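Local coordinates for Myo-inositol 2-dehydrogenase (Thermotoga maritima, PDB 3EZY), which catalyses the NAD(+)-dependent oxidation of myo-inositol to scyllo-inosose (2-keto-myo-inositol) and thus probably serves in myo-inositol breakdown, at residues R12-I16 with F276-R280; T120-F126 with S284-E288. All blocks are in the same frame, centred on the assembly; numbering follows the deposited sequence.

Contact 1 (R12-I16 with F276-R280); sequences RIGTI and FFLER
F277 and R12 meet because each side chain leaves its helix with CG opposite the backbone N, chi1 -170° in F277, and the arginine chain then bends at chi3 (-101°) to lay its guanidinium on the ring. The contact joins the Rossmann-fold helix 12-20, which follows the first strand through a glycine-rich turn consistent with the GxGxxG pattern of NAD-binding Rossmann folds, to the first turn of helix 277-298. Guanidinium and ring are stacked with their planes 24° apart, and R12 CZ stands 4.0 Å from the F277 centroid, a cation-pi contact. R12 CD sits over the middle of the same face, 3.4 Å from the F277 centroid, as a CH-pi partner. I16 CD1 comes in at the ring edge, 3.6 Å from F277 CE2, while I13 CG1 reaches F277 CZ at 3.8 Å. With an alanine in place of the phenylalanine, the R12 guanidinium would probably lose the surface it stacks on and be freer to swing, and a gap would open beside I13 and I16. Y285, one of the residues of helix 277-298 that touch F277, also packs on both isoleucines. Beyond the ring, I16 and L278 lie alongside one another, running opposite ways, with I16 CG1 3.9 Å from L278 CD1.

Contact 2 (T120-F126 with S284-E288); sequences TGFNRRF and SYLEE
One face of the Y285 ring carries the amide of N123, the two planes only 16° apart and ND2 offset toward the rim; a water lies in plane at the ring's edge. One face of the F126 ring is covered by E288 CA, a CH-pi contact 3.8 Å from the F126 centroid. These groups set helix 277-298 against the chain that leaves strand 118-121, the last strand of the parallel Rossmann sheet, through two successive inverse gamma turns centred on G121 and F122 and into the 3-10 turn 123-126. N123 ND2 gives S284 OG a nearly straight hydrogen bond of 3.1 Å (170°), with the oxygen in the amide plane; S284 OG is also bonded to Y281 O. The amide reaches both partners because N123 CG is tucked in beside both the backbone N and the carbonyl carbon, chi1 62°. This bond and the stack fix the amide's rotation. E288 runs out extended past the F126 ring, its CB 3.5 Å from F126 CD2, and its buried carboxylate packs on the G121-N123 backbone, OE2 3.2 Å from G121 C but poorly angled for hydrogen bonds to F122 N and N123 N. At the amide's oxygen end, the water donates to N123 OD1 at 3.0 Å and is hydrogen-bonded to Y285 OH at 2.8 Å.

Overall arrangement
From the N terminus, the chain first meets contact 1 in helix 12-20, then lays down the remaining strands of the parallel Rossmann sheet and reaches contact 2 at the end of strand 118-121. It next builds most of the mixed sheet of the second domain and returns in helix 277-298, whose first turn closes contact 1 over 259 intervening residues. Within two further turns the helix closes contact 2, over 157. The segments alternate, so the two loops cross. Helix 277-298 thus joins helix 12-20 to the segment that leaves the sheet's last strand. The centres lie 12 Å apart, and Y285 bridges them: its OH is 3.2 Å from I13 CD1.

Contact 1 (R12-I16 with F276-R280)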
ATOM      1  N   ARG A  12     -11.674 -19.528 -27.016  1.00 24.87           N
ATOM      2  CA  ARG A  12     -11.719 -18.977 -25.698  1.00 25.22           C
ATOM      3  C   ARG A  12     -12.413 -17.635 -25.730  1.00 23.84           C
ATOM      4  O   ARG A  12     -13.247 -17.340 -24.883  1.00 23.25           O
ATOM      5  CB  ARG A  12     -10.278 -18.788 -25.241  1.00 26.00           C
ATOM      6  CG  ARG A  12     -10.169 -18.289 -23.845  1.00 31.58           C
ATOM      7  CD  ARG A  12      -8.786 -17.720 -23.721  1.00 39.44           C
ATOM      8  NE  ARG A  12      -7.875 -18.605 -23.044  1.00 43.86           N
ATOM      9  CZ  ARG A  12      -6.563 -18.392 -22.991  1.00 47.31           C
ATOM     10  NH1 ARG A  12      -6.012 -17.365 -23.642  1.00 47.81           N
ATOM     11  NH2 ARG A  12      -5.796 -19.232 -22.317  1.00 49.89           N
ATOM     12  N   ILE A  13     -12.042 -16.783 -26.674  1.00 22.31           N
ATOM     13  CA  ILE A  13     -12.606 -15.408 -26.667  1.00 21.68           C
ATOM     14  C   ILE A  13     -14.014 -15.289 -27.283  1.00 22.63           C
ATOM     15  O   ILE A  13     -14.882 -14.580 -26.738  1.00 22.19           O
ATOM     16  CB  ILE A  13     -11.625 -14.396 -27.301  1.00 22.07           C
ATOM     17  CG1 ILE A  13     -10.362 -14.292 -26.412  1.00 20.92           C
ATOM     18  CG2 ILE A  13     -12.267 -12.994 -27.455  1.00 20.84           C
ATOM     19  CD1 ILE A  13      -9.257 -13.481 -27.038  1.00 21.69           C
ATOM     20  N   GLY A  14     -14.254 -15.969 -28.403  1.00 21.99           N
ATOM     21  CA  GLY A  14     -15.610 -16.037 -28.965  1.00 22.57           C
ATOM     22  C   GLY A  14     -16.607 -16.573 -27.946  1.00 22.47           C
ATOM     23  O   GLY A  14     -17.738 -16.105 -27.857  1.00 22.58           O
ATOM     24  N   THR A  15     -16.205 -17.572 -27.165  1.00 23.02           N
ATOM     25  CA  THR A  15     -17.090 -18.102 -26.125  1.00 22.70           C
ATOM     26  C   THR A  15     -17.459 -17.065 -25.062  1.00 22.36           C
ATOM     27  O   THR A  15     -18.628 -16.928 -24.695  1.00 22.94           O
ATOM     28  CB  THR A  15     -16.471 -19.353 -25.467  1.00 24.41           C
ATOM     29  OG1 THR A  15     -16.272 -20.353 -26.481  1.00 24.09           O
ATOM     30  CG2 THR A  15     -17.394 -19.886 -24.350  1.00 23.92           C
ATOM     31  N   ILE A  16     -16.470 -16.324 -24.565  1.00 21.92           N
ATOM     32  CA  ILE A  16     -16.717 -15.205 -23.679  1.00 21.35           C
ATOM     33  C   ILE A  16     -17.736 -14.226 -24.246  1.00 21.78           C
ATOM     34  O   ILE A  16     -18.690 -13.835 -23.554  1.00 22.77           O
ATOM     35  CB  ILE A  16     -15.393 -14.497 -23.301  1.00 21.63           C
ATOM     36  CG1 ILE A  16     -14.581 -15.429 -22.394  1.00 21.68           C
ATOM     37  CG2 ILE A  16     -15.667 -13.129 -22.593  1.00 21.98           C
ATOM     38  CD1 ILE A  16     -13.099 -14.994 -22.179  1.00 17.69           C
ATOM     39  N   PHE A 276      -5.852 -16.238 -13.861  1.00 25.27           N
ATOM     40  CA  PHE A 276      -6.527 -16.913 -14.964  1.00 25.26           C
ATOM     41  C   PHE A 276      -7.156 -15.934 -15.947  1.00 24.64           C
ATOM     42  O   PHE A 276      -7.453 -14.774 -15.608  1.00 23.12           O
ATOM     43  CB  PHE A 276      -7.533 -17.959 -14.458  1.00 25.76           C
ATOM     44  CG  PHE A 276      -6.941 -18.922 -13.471  1.00 27.89           C
ATOM     45  CD1 PHE A 276      -6.302 -20.075 -13.909  1.00 29.50           C
ATOM     46  CD2 PHE A 276      -6.970 -18.639 -12.103  1.00 31.64           C
ATOM     47  CE1 PHE A 276      -5.734 -20.949 -13.004  1.00 31.88           C
ATOM     48  CE2 PHE A 276      -6.401 -19.506 -11.187  1.00 33.93           C
ATOM     49  CZ  PHE A 276      -5.776 -20.669 -11.642  1.00 34.54           C
ATOM     50  N   PHE A 277      -7.351 -16.408 -17.175  1.00 24.51           N
ATOM     51  CA  PHE A 277      -7.793 -15.541 -18.282  1.00 24.58           C
ATOM     52  C   PHE A 277      -9.142 -14.882 -18.065  1.00 24.54           C
ATOM     53  O   PHE A 277      -9.335 -13.667 -18.255  1.00 24.27           O
ATOM     54  CB  PHE A 277      -7.829 -16.371 -19.565  1.00 25.47           C
ATOM     55  CG  PHE A 277      -8.037 -15.566 -20.800  1.00 23.47           C
ATOM     56  CD1 PHE A 277      -6.949 -15.095 -21.527  1.00 23.99           C
ATOM     57  CD2 PHE A 277      -9.322 -15.329 -21.265  1.00 24.32           C
ATOM     58  CE1 PHE A 277      -7.135 -14.362 -22.728  1.00 24.12           C
ATOM     59  CE2 PHE A 277      -9.538 -14.609 -22.440  1.00 25.09           C
ATOM     60  CZ  PHE A 277      -8.450 -14.109 -23.175  1.00 23.44           C
ATOM     61  N   LEU A 278     -10.098 -15.679 -17.656  1.00 25.59           N
ATOM     62  CA  LEU A 278     -11.439 -15.199 -17.482  1.00 25.87           C
ATOM     63  C   LEU A 278     -11.512 -14.203 -16.310  1.00 26.18           C
ATOM     64  O   LEU A 278     -12.134 -13.164 -16.439  1.00 25.43           O
ATOM     65  CB  LEU A 278     -12.408 -16.382 -17.292  1.00 26.67           C
ATOM     66  CG  LEU A 278     -13.886 -15.989 -17.151  1.00 28.66           C
ATOM     67  CD1 LEU A 278     -14.425 -15.402 -18.482  1.00 31.57           C
ATOM     68  CD2 LEU A 278     -14.731 -17.198 -16.721  1.00 31.34           C
ATOM     69  N   GLU A 279     -10.891 -14.512 -15.165  1.00 25.46           N
ATOM     70  CA  GLU A 279     -11.006 -13.593 -14.031  1.00 25.71           C
ATOM     71  C   GLU A 279     -10.309 -12.285 -14.371  1.00 24.58           C
ATOM     72  O   GLU A 279     -10.739 -11.227 -13.961  1.00 24.59           O
ATOM     73  CB  GLU A 279     -10.409 -14.189 -12.749  1.00 26.06           C
ATOM     74  CG  GLU A 279      -8.903 -14.353 -12.803  1.00 25.88           C
ATOM     75  CD  GLU A 279      -8.311 -14.947 -11.499  1.00 27.10           C
ATOM     76  OE1 GLU A 279      -9.045 -15.068 -10.503  1.00 27.91           O
ATOM     77  OE2 GLU A 279      -7.130 -15.330 -11.468  1.00 23.87           O
ATOM     78  N   ARG A 280      -9.237 -12.358 -15.146  1.00 23.62           N
ATOM     79  CA  ARG A 280      -8.528 -11.134 -15.573  1.00 23.81           C
ATOM     80  C   ARG A 280      -9.339 -10.268 -16.560  1.00 23.36           C
ATOM     81  O   ARG A 280      -9.420  -9.029 -16.415  1.00 23.42           O
ATOM     82  CB  ARG A 280      -7.142 -11.467 -16.174  1.00 23.29           C
ATOM     83  CG  ARG A 280      -6.438 -10.262 -16.852  1.00 25.46           C
ATOM     84  CD  ARG A 280      -6.024  -9.245 -15.774  1.00 25.29           C
ATOM     85  NE  ARG A 280      -5.419  -8.021 -16.300  1.00 33.16           N
ATOM     86  CZ  ARG A 280      -6.094  -7.002 -16.845  1.00 38.21           C
ATOM     87  NH1 ARG A 280      -7.418  -7.067 -17.000  1.00 37.48           N
ATOM     88  NH2 ARG A 280      -5.441  -5.921 -17.285  1.00 36.99           N
TER

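Contact 2 (T120-F126 with S284-E288)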
ATOM      1  N   THR A 120     -12.269  -2.795 -34.004  1.00 20.97           N
ATOM      2  CA  THR A 120     -11.136  -3.641 -33.735  1.00 21.17           C
ATOM      3  C   THR A 120     -11.155  -4.010 -32.265  1.00 21.09           C
ATOM      4  O   THR A 120     -11.335  -3.142 -31.413  1.00 21.36           O
ATOM      5  CB  THR A 120      -9.811  -2.913 -34.013  1.00 21.82           C
ATOM      6  OG1 THR A 120      -9.726  -2.637 -35.412  1.00 23.06           O
ATOM      7  CG2 THR A 120      -8.597  -3.807 -33.630  1.00 21.43           C
ATOM      8  N   GLY A 121     -10.955  -5.293 -31.966  1.00 21.10           N
ATOM      9  CA  GLY A 121     -11.123  -5.795 -30.613  1.00 20.06           C
ATOM     10  C   GLY A 121      -9.924  -5.549 -29.696  1.00 21.64           C
ATOM     11  O   GLY A 121      -9.328  -6.523 -29.201  1.00 21.78           O
ATOM     12  N   PHE A 122      -9.559  -4.280 -29.463  1.00 20.63           N
ATOM     13  CA  PHE A 122      -8.554  -3.967 -28.415  1.00 21.31           C
ATOM     14  C   PHE A 122      -9.253  -3.836 -27.062  1.00 21.43           C
ATOM     15  O   PHE A 122      -9.629  -2.747 -26.645  1.00 21.72           O
ATOM     16  CB  PHE A 122      -7.746  -2.732 -28.786  1.00 21.76           C
ATOM     17  CG  PHE A 122      -6.749  -2.997 -29.886  1.00 21.58           C
ATOM     18  CD1 PHE A 122      -5.923  -4.127 -29.836  1.00 22.91           C
ATOM     19  CD2 PHE A 122      -6.618  -2.123 -30.946  1.00 21.76           C
ATOM     20  CE1 PHE A 122      -4.995  -4.365 -30.829  1.00 22.27           C
ATOM     21  CE2 PHE A 122      -5.661  -2.320 -31.926  1.00 19.38           C
ATOM     22  CZ  PHE A 122      -4.871  -3.467 -31.899  1.00 19.22           C
ATOM     23  N   ASN A 123      -9.513  -4.973 -26.427  1.00 21.33           N
ATOM     24  CA  ASN A 123     -10.324  -4.983 -25.210  1.00 21.61           C
ATOM     25  C   ASN A 123      -9.716  -4.237 -24.019  1.00 21.03           C
ATOM     26  O   ASN A 123     -10.431  -3.781 -23.154  1.00 21.57           O
ATOM     27  CB  ASN A 123     -10.646  -6.433 -24.773  1.00 20.56           C
ATOM     28  CG  ASN A 123      -9.389  -7.230 -24.442  1.00 23.55           C
ATOM     29  OD1 ASN A 123      -8.571  -7.489 -25.325  1.00 22.29           O
ATOM     30  ND2 ASN A 123      -9.222  -7.618 -23.171  1.00 19.85           N
ATOM     31  N   ARG A 124      -8.400  -4.135 -23.937  1.00 21.93           N
ATOM     32  CA  ARG A 124      -7.819  -3.481 -22.759  1.00 22.24           C
ATOM     33  C   ARG A 124      -8.161  -1.992 -22.692  1.00 21.93           C
ATOM     34  O   ARG A 124      -7.999  -1.399 -21.633  1.00 21.96           O
ATOM     35  CB  ARG A 124      -6.292  -3.687 -22.658  1.00 22.10           C
ATOM     36  CG  ARG A 124      -5.879  -5.167 -22.797  1.00 22.57           C
ATOM     37  CD  ARG A 124      -4.402  -5.427 -22.505  1.00 25.01           C
ATOM     38  NE  ARG A 124      -4.070  -6.839 -22.827  1.00 26.65           N
ATOM     39  CZ  ARG A 124      -2.830  -7.282 -23.060  1.00 26.10           C
ATOM     40  NH1 ARG A 124      -1.799  -6.438 -22.968  1.00 24.94           N
ATOM     41  NH2 ARG A 124      -2.612  -8.567 -23.367  1.00 24.26           N
ATOM     42  N   ARG A 125      -8.601  -1.368 -23.794  1.00 20.73           N
ATOM     43  CA  ARG A 125      -9.070   0.038 -23.644  1.00 20.75           C
ATOM     44  C   ARG A 125     -10.262   0.102 -22.718  1.00 21.45           C
ATOM     45  O   ARG A 125     -10.617   1.190 -22.300  1.00 20.32           O
ATOM     46  CB  ARG A 125      -9.532   0.667 -24.946  1.00 20.44           C
ATOM     47  CG  ARG A 125      -8.432   0.799 -25.987  1.00 19.33           C
ATOM     48  CD  ARG A 125      -8.867   1.747 -27.075  1.00 20.81           C
ATOM     49  NE  ARG A 125      -7.869   1.870 -28.136  1.00 21.90           N
ATOM     50  CZ  ARG A 125      -7.909   2.838 -29.042  1.00 23.95           C
ATOM     51  NH1 ARG A 125      -8.923   3.673 -29.016  1.00 22.23           N
ATOM     52  NH2 ARG A 125      -6.961   2.949 -29.986  1.00 23.49           N
ATOM     53  N   PHE A 126     -10.919  -1.052 -22.453  1.00 21.08           N
ATOM     54  CA  PHE A 126     -12.143  -1.029 -21.687  1.00 21.92           C
ATOM     55  C   PHE A 126     -11.952  -1.626 -20.319  1.00 22.15           C
ATOM     56  O   PHE A 126     -12.943  -1.866 -19.644  1.00 22.32           O
ATOM     57  CB  PHE A 126     -13.300  -1.744 -22.450  1.00 22.43           C
ATOM     58  CG  PHE A 126     -13.560  -1.143 -23.826  1.00 21.50           C
ATOM     59  CD1 PHE A 126     -14.420  -0.061 -23.968  1.00 24.89           C
ATOM     60  CD2 PHE A 126     -12.868  -1.609 -24.952  1.00 21.91           C
ATOM     61  CE1 PHE A 126     -14.639   0.529 -25.218  1.00 22.17           C
ATOM     62  CE2 PHE A 126     -13.085  -1.037 -26.216  1.00 22.73           C
ATOM     63  CZ  PHE A 126     -13.980   0.040 -26.342  1.00 22.46           C
ATOM     64  N   SER A 284     -13.528  -6.493 -19.048  1.00 22.31           N
ATOM     65  CA  SER A 284     -13.102  -5.648 -20.194  1.00 21.13           C
ATOM     66  C   SER A 284     -13.774  -6.128 -21.484  1.00 21.08           C
ATOM     67  O   SER A 284     -14.185  -5.333 -22.309  1.00 20.61           O
ATOM     68  CB  SER A 284     -11.569  -5.642 -20.363  1.00 20.64           C
ATOM     69  OG  SER A 284     -11.074  -6.881 -20.838  1.00 20.45           O
ATOM     70  N   TYR A 285     -13.932  -7.442 -21.663  1.00 20.78           N
ATOM     71  CA  TYR A 285     -14.685  -7.901 -22.835  1.00 20.55           C
ATOM     72  C   TYR A 285     -16.163  -7.514 -22.782  1.00 21.18           C
ATOM     73  O   TYR A 285     -16.772  -7.130 -23.804  1.00 21.21           O
ATOM     74  CB  TYR A 285     -14.543  -9.420 -23.005  1.00 20.76           C
ATOM     75  CG  TYR A 285     -13.199  -9.852 -23.511  1.00 18.65           C
ATOM     76  CD1 TYR A 285     -12.720  -9.408 -24.741  1.00 22.08           C
ATOM     77  CD2 TYR A 285     -12.431 -10.751 -22.786  1.00 21.40           C
ATOM     78  CE1 TYR A 285     -11.473  -9.817 -25.228  1.00 20.83           C
ATOM     79  CE2 TYR A 285     -11.189 -11.183 -23.255  1.00 23.05           C
ATOM     80  CZ  TYR A 285     -10.731 -10.721 -24.489  1.00 23.36           C
ATOM     81  OH  TYR A 285      -9.498 -11.131 -24.919  1.00 22.43           O
ATOM     82  N   LEU A 286     -16.770  -7.632 -21.602  1.00 21.29           N
ATOM     83  CA  LEU A 286     -18.168  -7.282 -21.486  1.00 21.36           C
ATOM     84  C   LEU A 286     -18.338  -5.814 -21.883  1.00 22.36           C
ATOM     85  O   LEU A 286     -19.247  -5.465 -22.643  1.00 22.26           O
ATOM     86  CB  LEU A 286     -18.628  -7.446 -20.039  1.00 22.02           C
ATOM     87  CG  LEU A 286     -20.041  -6.918 -19.817  1.00 23.27           C
ATOM     88  CD1 LEU A 286     -21.092  -7.785 -20.578  1.00 21.09           C
ATOM     89  CD2 LEU A 286     -20.375  -6.843 -18.313  1.00 26.61           C
ATOM     90  N   GLU A 287     -17.484  -4.953 -21.340  1.00 20.33           N
ATOM     91  CA  GLU A 287     -17.623  -3.512 -21.591  1.00 22.93           C
ATOM     92  C   GLU A 287     -17.310  -3.112 -23.043  1.00 22.06           C
ATOM     93  O   GLU A 287     -17.925  -2.173 -23.613  1.00 20.14           O
ATOM     94  CB  GLU A 287     -16.692  -2.754 -20.662  1.00 23.14           C
ATOM     95  CG  GLU A 287     -16.797  -1.240 -20.793  1.00 31.40           C
ATOM     96  CD  GLU A 287     -18.036  -0.659 -20.076  1.00 42.02           C
ATOM     97  OE1 GLU A 287     -18.850  -1.434 -19.464  1.00 43.45           O
ATOM     98  OE2 GLU A 287     -18.179   0.587 -20.140  1.00 46.20           O
ATOM     99  N   GLU A 288     -16.327  -3.797 -23.619  1.00 20.98           N
ATOM    100  CA  GLU A 288     -15.986  -3.617 -25.042  1.00 21.77           C
ATOM    101  C   GLU A 288     -17.190  -3.934 -25.948  1.00 22.20           C
ATOM    102  O   GLU A 288     -17.507  -3.205 -26.893  1.00 22.67           O
ATOM    103  CB  GLU A 288     -14.822  -4.524 -25.409  1.00 21.52           C
ATOM    104  CG  GLU A 288     -14.446  -4.403 -26.870  1.00 21.22           C
ATOM    105  CD  GLU A 288     -13.363  -5.331 -27.243  1.00 23.80           C
ATOM    106  OE1 GLU A 288     -13.438  -6.526 -26.884  1.00 24.98           O
ATOM    107  OE2 GLU A 288     -12.413  -4.867 -27.881  1.00 25.46           O
TER
HETATM  108  O   HOH W   1      -8.763  -9.766 -27.302  1.00 23.82           O